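Local coordinates for protein listeriolysin O (Listeria monocytogenes, PDB 4CDB) that perforates cholesterol-containing host membranes, binding to them and then refolding to insert as an oligomeric pore complex that lyses the cell, at residues M206-V210 with V277-D282; E64-I70 with S366-T372; L268-S272 with I299-S303. One frame throughout, in Å; residues are numbered along the deposited sequence.

From the N terminus the first of these segments to appear is on strand 59-74, which waits nearly 300 residues for its antiparallel partner, strand 362-385; contact 2 closes that long loop, and contacts 1 and 3 are both nested inside it. Strand 207-222 then receives helix 277-286 in contact 1. Before the loop of contact 1 closes, strand 262-270 enters as the neighbour of strand 207-222 and goes on to meet the end of helix 294-301 in contact 3, so contacts 1 and 3 cross along the chain. These two touch through backbone bonds of Gln207 and Glu209, their centres about 8 Å apart, and tie helices of the membrane-inserting region to the large antiparallel sheet. Contact 2 belongs to a different sheet.

Contact 1: residues M206-V210 with V277-D282; sequences MQEEV and VKAAFD. With NA (sodium ion), chain Q.
Glu209 reaches from the strand to a sodium ion that Asp282 holds from the helix. Both carboxylate oxygens of Glu209 bind the metal, OE1 at 2.6 Å and OE2 at 2.8 Å, while Asp282 supplies OD1 at 2.8 Å. The ion thus lies between two acidic groups and probably offsets their repulsion. With CG anti to the backbone N (chi1 -172°) and the chain extended beyond it, the Glu209 side chain runs past Phe281 in the opposite direction; its carboxylate lies only 20° from the ring plane, and OE1 comes to 3.2 Å from Phe281 CD2. Lys278 crosses Glu209 at about a right angle, its CE 3.2 Å from Glu209 OE2. Its NZ is turned to Asp282, in a salt bridge of 2.8 Å to OD1 on the syn side, which braces the metal ligand one helical turn on. Farther out, Val277 CG1 lies over one face of the Phe281 ring, toward its rim, and Val277 CG2 meets Gln207 NE2 at 3.3 Å, an amide held by Ser272 O and Ser274 O. Residues 277-282 are expected to join a transmembrane beta strand in the pore; in the soluble cholesterol-dependent cytolysin fold they are still helical, joined to strand 207-222 through sodium.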
# COMPACT_ATOMS: atom_id res chain seq x y z
N MET A 206 -12.78 1.20 9.50
CA MET A 206 -12.20 2.06 8.47
C MET A 206 -11.35 1.28 7.46
O MET A 206 -11.00 0.12 7.68
CB MET A 206 -11.35 3.17 9.10
CG MET A 206 -10.09 2.67 9.79
SD MET A 206 -8.98 4.00 10.26
CE MET A 206 -10.07 5.03 11.24
N GLN A 207 -11.04 1.93 6.34
CA GLN A 207 -10.17 1.34 5.32
C GLN A 207 -9.00 2.28 5.03
O GLN A 207 -9.20 3.48 4.82
CB GLN A 207 -10.94 1.06 4.03
CG GLN A 207 -12.03 0.01 4.18
CD GLN A 207 -12.59 -0.44 2.85
OE1 GLN A 207 -11.93 -1.17 2.10
NE2 GLN A 207 -13.81 -0.01 2.54
N GLU A 208 -7.79 1.75 5.03
CA GLU A 208 -6.60 2.56 4.81
C GLU A 208 -5.68 1.99 3.73
O GLU A 208 -5.55 0.77 3.59
CB GLU A 208 -5.82 2.77 6.11
CG GLU A 208 -6.61 3.48 7.19
CD GLU A 208 -5.75 3.97 8.34
OE1 GLU A 208 -4.86 3.21 8.79
OE2 GLU A 208 -5.96 5.11 8.80
N GLU A 209 -5.05 2.88 2.97
CA GLU A 209 -4.07 2.47 1.97
C GLU A 209 -2.75 3.18 2.22
O GLU A 209 -2.72 4.36 2.58
CB GLU A 209 -4.58 2.78 0.56
CG GLU A 209 -3.70 2.20 -0.55
CD GLU A 209 -4.11 2.67 -1.93
OE1 GLU A 209 -4.67 3.78 -2.04
OE2 GLU A 209 -3.88 1.93 -2.90
N VAL A 210 -1.65 2.45 2.03
CA VAL A 210 -0.32 3.02 2.16
C VAL A 210 0.36 3.10 0.80
O VAL A 210 0.38 2.12 0.05
CB VAL A 210 0.54 2.20 3.14
CG1 VAL A 210 1.97 2.72 3.17
CG2 VAL A 210 -0.06 2.26 4.53
N VAL A 277 -13.38 1.62 -2.61
CA VAL A 277 -12.42 2.53 -1.99
C VAL A 277 -11.07 2.57 -2.72
O VAL A 277 -10.51 3.64 -2.93
CB VAL A 277 -12.22 2.21 -0.49
CG1 VAL A 277 -11.13 3.07 0.11
CG2 VAL A 277 -13.53 2.40 0.26
N LYS A 278 -10.58 1.40 -3.11
CA LYS A 278 -9.33 1.30 -3.85
C LYS A 278 -9.40 2.09 -5.15
O LYS A 278 -8.53 2.92 -5.43
CB LYS A 278 -8.99 -0.17 -4.15
CG LYS A 278 -7.66 -0.38 -4.87
CD LYS A 278 -6.48 -0.08 -3.96
CE LYS A 278 -5.15 -0.50 -4.59
NZ LYS A 278 -4.83 0.29 -5.82
N ALA A 279 -10.44 1.84 -5.94
CA ALA A 279 -10.64 2.54 -7.21
C ALA A 279 -10.78 4.04 -6.99
O ALA A 279 -10.29 4.85 -7.78
CB ALA A 279 -11.85 1.99 -7.93
N ALA A 280 -11.47 4.41 -5.91
CA ALA A 280 -11.62 5.81 -5.54
C ALA A 280 -10.27 6.42 -5.21
O ALA A 280 -9.95 7.53 -5.65
CB ALA A 280 -12.57 5.95 -4.37
N PHE A 281 -9.48 5.70 -4.41
CA PHE A 281 -8.13 6.13 -4.05
C PHE A 281 -7.26 6.28 -5.29
O PHE A 281 -6.50 7.24 -5.41
CB PHE A 281 -7.49 5.14 -3.07
CG PHE A 281 -7.96 5.29 -1.65
CD1 PHE A 281 -8.78 6.34 -1.28
CD2 PHE A 281 -7.55 4.39 -0.68
CE1 PHE A 281 -9.20 6.48 0.04
CE2 PHE A 281 -7.97 4.52 0.64
CZ PHE A 281 -8.79 5.57 0.99
N ASP A 282 -7.37 5.32 -6.21
CA ASP A 282 -6.58 5.33 -7.43
C ASP A 282 -6.84 6.57 -8.28
O ASP A 282 -5.93 7.12 -8.89
CB ASP A 282 -6.85 4.07 -8.27
CG ASP A 282 -6.41 2.79 -7.56
OD1 ASP A 282 -5.46 2.86 -6.75
OD2 ASP A 282 -7.01 1.73 -7.83
NA NA Q . -4.23 4.16 -4.59

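Contact 2: residues E64-I70 with S366-T372; sequences EKKKKSI and SEYIETT. With NA (sodium ion), chain K; NA (sodium ion), chain G.
Ser366 and Ile70 open the pairing, each backbone N bonded to the other's O, while Ile70 CG2 packs on Ser366 CB; Ser366 OG turns to Ser177. On the other face Glu367 extends toward Lys67, whose NZ makes a long salt bridge of 3.6 Å to OE1, an oxygen that also accepts from Val45 N. Tyr368 exchanges two backbone bonds with Lys68. Its ring takes the cramped rotamer between backbone N and carbonyl carbon (chi1 65°), swinging across to the neighbouring strand, where Lys68 CB sits over one face in a CH-pi contact, 3.7 Å from the ring centroid. Tyr368 OH binds a sodium ion at 2.8 Å, a site completed by Glu171 and Gln178, and a water links this hydroxyl to Ser69 O. Ile369 lays CG2 against Lys65 CB at 3.7 Å. Glu370 pairs with Lys66 through two backbone bonds, its CB touching Lys68 CG. Thr371 OG1 receives Lys65 NZ at 2.9 Å, an ammonium shared with Ser202 O, while Thr371 O binds a second sodium with two waters. Thr372 closes the series by pairing with Glu64. Seven residue pairs, alternately hydrogen-bonded and non-hydrogen-bonded, make this a regular antiparallel two-strand stretch within a twisted mixed sheet.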
# COMPACT_ATOMS: atom_id res chain seq x y z
N GLU A 64 -16.22 -9.63 7.44
CA GLU A 64 -15.59 -10.86 6.98
C GLU A 64 -14.06 -10.79 7.08
O GLU A 64 -13.47 -9.72 6.92
CB GLU A 64 -16.00 -11.18 5.54
CG GLU A 64 -17.38 -11.81 5.41
CD GLU A 64 -17.72 -12.19 3.98
OE1 GLU A 64 -17.19 -11.54 3.06
OE2 GLU A 64 -18.51 -13.13 3.78
N LYS A 65 -13.44 -11.94 7.34
CA LYS A 65 -11.99 -12.02 7.43
C LYS A 65 -11.46 -13.18 6.59
O LYS A 65 -12.06 -14.26 6.56
CB LYS A 65 -11.55 -12.18 8.89
CG LYS A 65 -11.89 -11.00 9.78
CD LYS A 65 -11.40 -11.21 11.20
CE LYS A 65 -11.77 -10.04 12.10
NZ LYS A 65 -11.18 -8.76 11.61
N LYS A 66 -10.35 -12.95 5.90
CA LYS A 66 -9.71 -13.99 5.09
C LYS A 66 -8.20 -14.00 5.31
O LYS A 66 -7.57 -12.95 5.46
CB LYS A 66 -10.03 -13.79 3.61
CG LYS A 66 -9.49 -14.89 2.70
CD LYS A 66 -9.47 -14.49 1.23
CE LYS A 66 -10.80 -14.76 0.53
NZ LYS A 66 -11.87 -13.81 0.93
N LYS A 67 -7.62 -15.20 5.32
CA LYS A 67 -6.18 -15.34 5.45
C LYS A 67 -5.51 -15.11 4.10
O LYS A 67 -5.86 -15.74 3.10
CB LYS A 67 -5.83 -16.74 5.96
CG LYS A 67 -4.35 -17.01 6.08
CD LYS A 67 -4.08 -18.46 6.44
CE LYS A 67 -2.59 -18.74 6.50
NZ LYS A 67 -2.31 -20.19 6.74
N LYS A 68 -4.56 -14.18 4.07
CA LYS A 68 -3.83 -13.87 2.84
C LYS A 68 -2.32 -14.02 3.02
O LYS A 68 -1.82 -14.01 4.14
CB LYS A 68 -4.16 -12.45 2.36
CG LYS A 68 -5.64 -12.18 2.15
CD LYS A 68 -6.22 -13.07 1.06
CE LYS A 68 -6.35 -12.32 -0.26
NZ LYS A 68 -5.04 -11.84 -0.78
N SER A 69 -1.61 -14.16 1.91
CA SER A 69 -0.15 -14.25 1.94
C SER A 69 0.49 -13.24 1.01
O SER A 69 0.07 -13.09 -0.14
CB SER A 69 0.31 -15.66 1.55
OG SER A 69 0.03 -16.60 2.57
N ILE A 70 1.50 -12.54 1.51
CA ILE A 70 2.31 -11.68 0.67
C ILE A 70 3.73 -12.24 0.58
O ILE A 70 4.48 -12.24 1.56
CB ILE A 70 2.28 -10.19 1.12
CG1 ILE A 70 3.25 -9.35 0.29
CG2 ILE A 70 2.58 -10.05 2.61
CD1 ILE A 70 3.14 -7.86 0.52
N SER A 366 4.98 -13.24 4.26
CA SER A 366 4.17 -12.86 5.41
C SER A 366 2.71 -13.24 5.22
O SER A 366 2.16 -13.10 4.13
CB SER A 366 4.28 -11.36 5.67
OG SER A 366 3.45 -10.96 6.74
N GLU A 367 2.09 -13.74 6.29
CA GLU A 367 0.67 -14.03 6.27
C GLU A 367 -0.06 -12.96 7.06
O GLU A 367 0.46 -12.45 8.05
CB GLU A 367 0.39 -15.41 6.88
CG GLU A 367 1.02 -16.56 6.12
CD GLU A 367 0.78 -17.90 6.80
OE1 GLU A 367 0.24 -17.91 7.93
OE2 GLU A 367 1.11 -18.94 6.19
N TYR A 368 -1.26 -12.62 6.62
CA TYR A 368 -2.06 -11.60 7.29
C TYR A 368 -3.56 -11.84 7.13
O TYR A 368 -3.99 -12.56 6.23
CB TYR A 368 -1.68 -10.20 6.80
CG TYR A 368 -2.00 -9.94 5.34
CD1 TYR A 368 -1.10 -10.29 4.34
CD2 TYR A 368 -3.19 -9.32 4.97
CE1 TYR A 368 -1.38 -10.05 3.00
CE2 TYR A 368 -3.48 -9.08 3.64
CZ TYR A 368 -2.58 -9.44 2.66
OH TYR A 368 -2.87 -9.19 1.34
N ILE A 369 -4.34 -11.23 8.02
CA ILE A 369 -5.79 -11.33 7.94
C ILE A 369 -6.37 -10.12 7.23
O ILE A 369 -6.24 -8.99 7.71
CB ILE A 369 -6.42 -11.45 9.34
CG1 ILE A 369 -5.95 -12.73 10.03
CG2 ILE A 369 -7.93 -11.42 9.25
CD1 ILE A 369 -6.46 -12.90 11.45
N GLU A 370 -6.99 -10.35 6.08
CA GLU A 370 -7.65 -9.28 5.36
C GLU A 370 -9.08 -9.12 5.86
O GLU A 370 -9.88 -10.05 5.78
CB GLU A 370 -7.66 -9.57 3.86
CG GLU A 370 -8.32 -8.49 3.02
CD GLU A 370 -8.52 -8.91 1.58
OE1 GLU A 370 -9.23 -9.91 1.34
OE2 GLU A 370 -7.99 -8.22 0.68
N THR A 371 -9.39 -7.94 6.39
CA THR A 371 -10.73 -7.67 6.90
C THR A 371 -11.53 -6.81 5.93
O THR A 371 -11.12 -5.70 5.59
CB THR A 371 -10.67 -6.96 8.26
OG1 THR A 371 -9.93 -7.77 9.19
CG2 THR A 371 -12.07 -6.71 8.81
N THR A 372 -12.66 -7.33 5.48
CA THR A 372 -13.56 -6.58 4.62
C THR A 372 -14.93 -6.47 5.28
O THR A 372 -15.38 -7.40 5.94
CB THR A 372 -13.71 -7.25 3.23
OG1 THR A 372 -14.20 -8.58 3.39
CG2 THR A 372 -12.38 -7.27 2.51
NA NA K . -1.07 -7.32 0.32
NA NA G . -10.78 -3.26 5.32
O HOH W 1 -1.59 -10.78 -1.09
O HOH W 2 -9.88 -2.37 3.19
O HOH W 3 -11.76 -2.49 7.52

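Contact 3: residues L268-S272 with I299-S303; sequences LSTNS and IIKNS
Thr270 places OG1 opposite its own backbone N (chi1 -175°), beside the carbonyl carbon, and Ser303 turns OG to the side of its backbone N. These torsions turn the two side chains toward each other where the chain leaves strand 262-270 and helix 294-301. The threonine forms an ST turn: OG1 accepts from Ser272 N at 3.2 Å with a nearly straight N-H of 168°, curling the chain as it leaves the strand. The same hydroxyl donates across the contact to Asn302 O at 3.1 Å, approaching from well above the carbonyl plane, 54° out of it, rather than along a lone pair. One oxygen thereby fastens its own turn and the first residue beyond the helix. Asn302 has already left helical geometry, and its ND2 folds back to Asn298 O. Beside this polar link, Ser303 OG comes to 3.2 Å from Thr270 CB, and Ser303 CA approaches Ser269 O in a CA-H...O contact. Phe281 of helix 277-286 and Leu325 of a loop also pack against Ser303. Residues 299-303 lie in a segment that is expected to form a transmembrane beta strand in the pore, and in this soluble form the helix end is tied to the end of strand 262-270 in the large antiparallel sheet. At the far end, Ser272 sends OG to Ser274 N, and that oxygen lies 4.0 Å from Ile299 CG1.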
# COMPACT_ATOMS: atom_id res chain seq x y z
N LEU A 268 -3.68 7.00 2.99
CA LEU A 268 -5.06 7.32 2.62
C LEU A 268 -6.01 6.56 3.54
O LEU A 268 -5.80 5.38 3.80
CB LEU A 268 -5.33 6.95 1.16
CG LEU A 268 -5.06 7.99 0.07
CD1 LEU A 268 -3.74 8.73 0.28
CD2 LEU A 268 -5.07 7.32 -1.30
N SER A 269 -7.04 7.25 4.04
CA SER A 269 -7.96 6.64 4.99
C SER A 269 -9.39 7.14 4.85
O SER A 269 -9.62 8.29 4.45
CB SER A 269 -7.47 6.86 6.43
OG SER A 269 -7.37 8.25 6.72
N THR A 270 -10.35 6.28 5.18
CA THR A 270 -11.76 6.64 5.12
C THR A 270 -12.59 5.73 6.03
O THR A 270 -12.17 4.62 6.35
CB THR A 270 -12.32 6.56 3.69
OG1 THR A 270 -13.67 7.02 3.68
CG2 THR A 270 -12.27 5.12 3.18
N ASN A 271 -13.76 6.21 6.43
CA ASN A 271 -14.66 5.43 7.27
C ASN A 271 -15.67 4.65 6.42
O ASN A 271 -16.49 3.90 6.95
CB ASN A 271 -15.40 6.33 8.26
CG ASN A 271 -16.03 7.53 7.60
OD1 ASN A 271 -16.15 7.60 6.37
ND2 ASN A 271 -16.44 8.50 8.41
N SER A 272 -15.59 4.83 5.11
CA SER A 272 -16.49 4.16 4.18
C SER A 272 -16.33 2.64 4.20
O SER A 272 -15.22 2.12 4.33
CB SER A 272 -16.26 4.68 2.76
OG SER A 272 -16.97 3.90 1.82
N ILE A 299 -16.80 8.87 -1.74
CA ILE A 299 -15.72 8.29 -0.95
C ILE A 299 -14.58 9.29 -0.79
O ILE A 299 -14.09 9.52 0.32
CB ILE A 299 -15.19 6.98 -1.58
CG1 ILE A 299 -16.27 5.91 -1.57
CG2 ILE A 299 -13.95 6.49 -0.84
CD1 ILE A 299 -15.82 4.57 -2.13
N ILE A 300 -14.19 9.91 -1.90
CA ILE A 300 -13.11 10.90 -1.91
C ILE A 300 -13.44 12.10 -1.03
O ILE A 300 -12.58 12.59 -0.29
CB ILE A 300 -12.79 11.36 -3.35
CG1 ILE A 300 -12.21 10.20 -4.15
CG2 ILE A 300 -11.82 12.54 -3.35
CD1 ILE A 300 -11.81 10.56 -5.56
N LYS A 301 -14.68 12.57 -1.09
CA LYS A 301 -15.14 13.68 -0.27
C LYS A 301 -15.00 13.37 1.22
O LYS A 301 -14.71 14.26 2.03
CB LYS A 301 -16.60 14.01 -0.59
CG LYS A 301 -17.20 15.13 0.24
CD LYS A 301 -16.49 16.45 -0.02
CE LYS A 301 -17.02 17.55 0.88
NZ LYS A 301 -16.71 17.29 2.32
N ASN A 302 -15.19 12.11 1.58
CA ASN A 302 -15.12 11.69 2.98
C ASN A 302 -13.84 10.90 3.29
O ASN A 302 -13.81 10.09 4.22
CB ASN A 302 -16.35 10.87 3.35
CG ASN A 302 -17.65 11.54 2.93
OD1 ASN A 302 -18.19 12.38 3.65
ND2 ASN A 302 -18.16 11.17 1.76
N SER A 303 -12.79 11.15 2.52
CA SER A 303 -11.50 10.51 2.75
C SER A 303 -10.42 11.55 3.02
O SER A 303 -10.46 12.65 2.46
CB SER A 303 -11.10 9.65 1.55
OG SER A 303 -12.07 8.67 1.27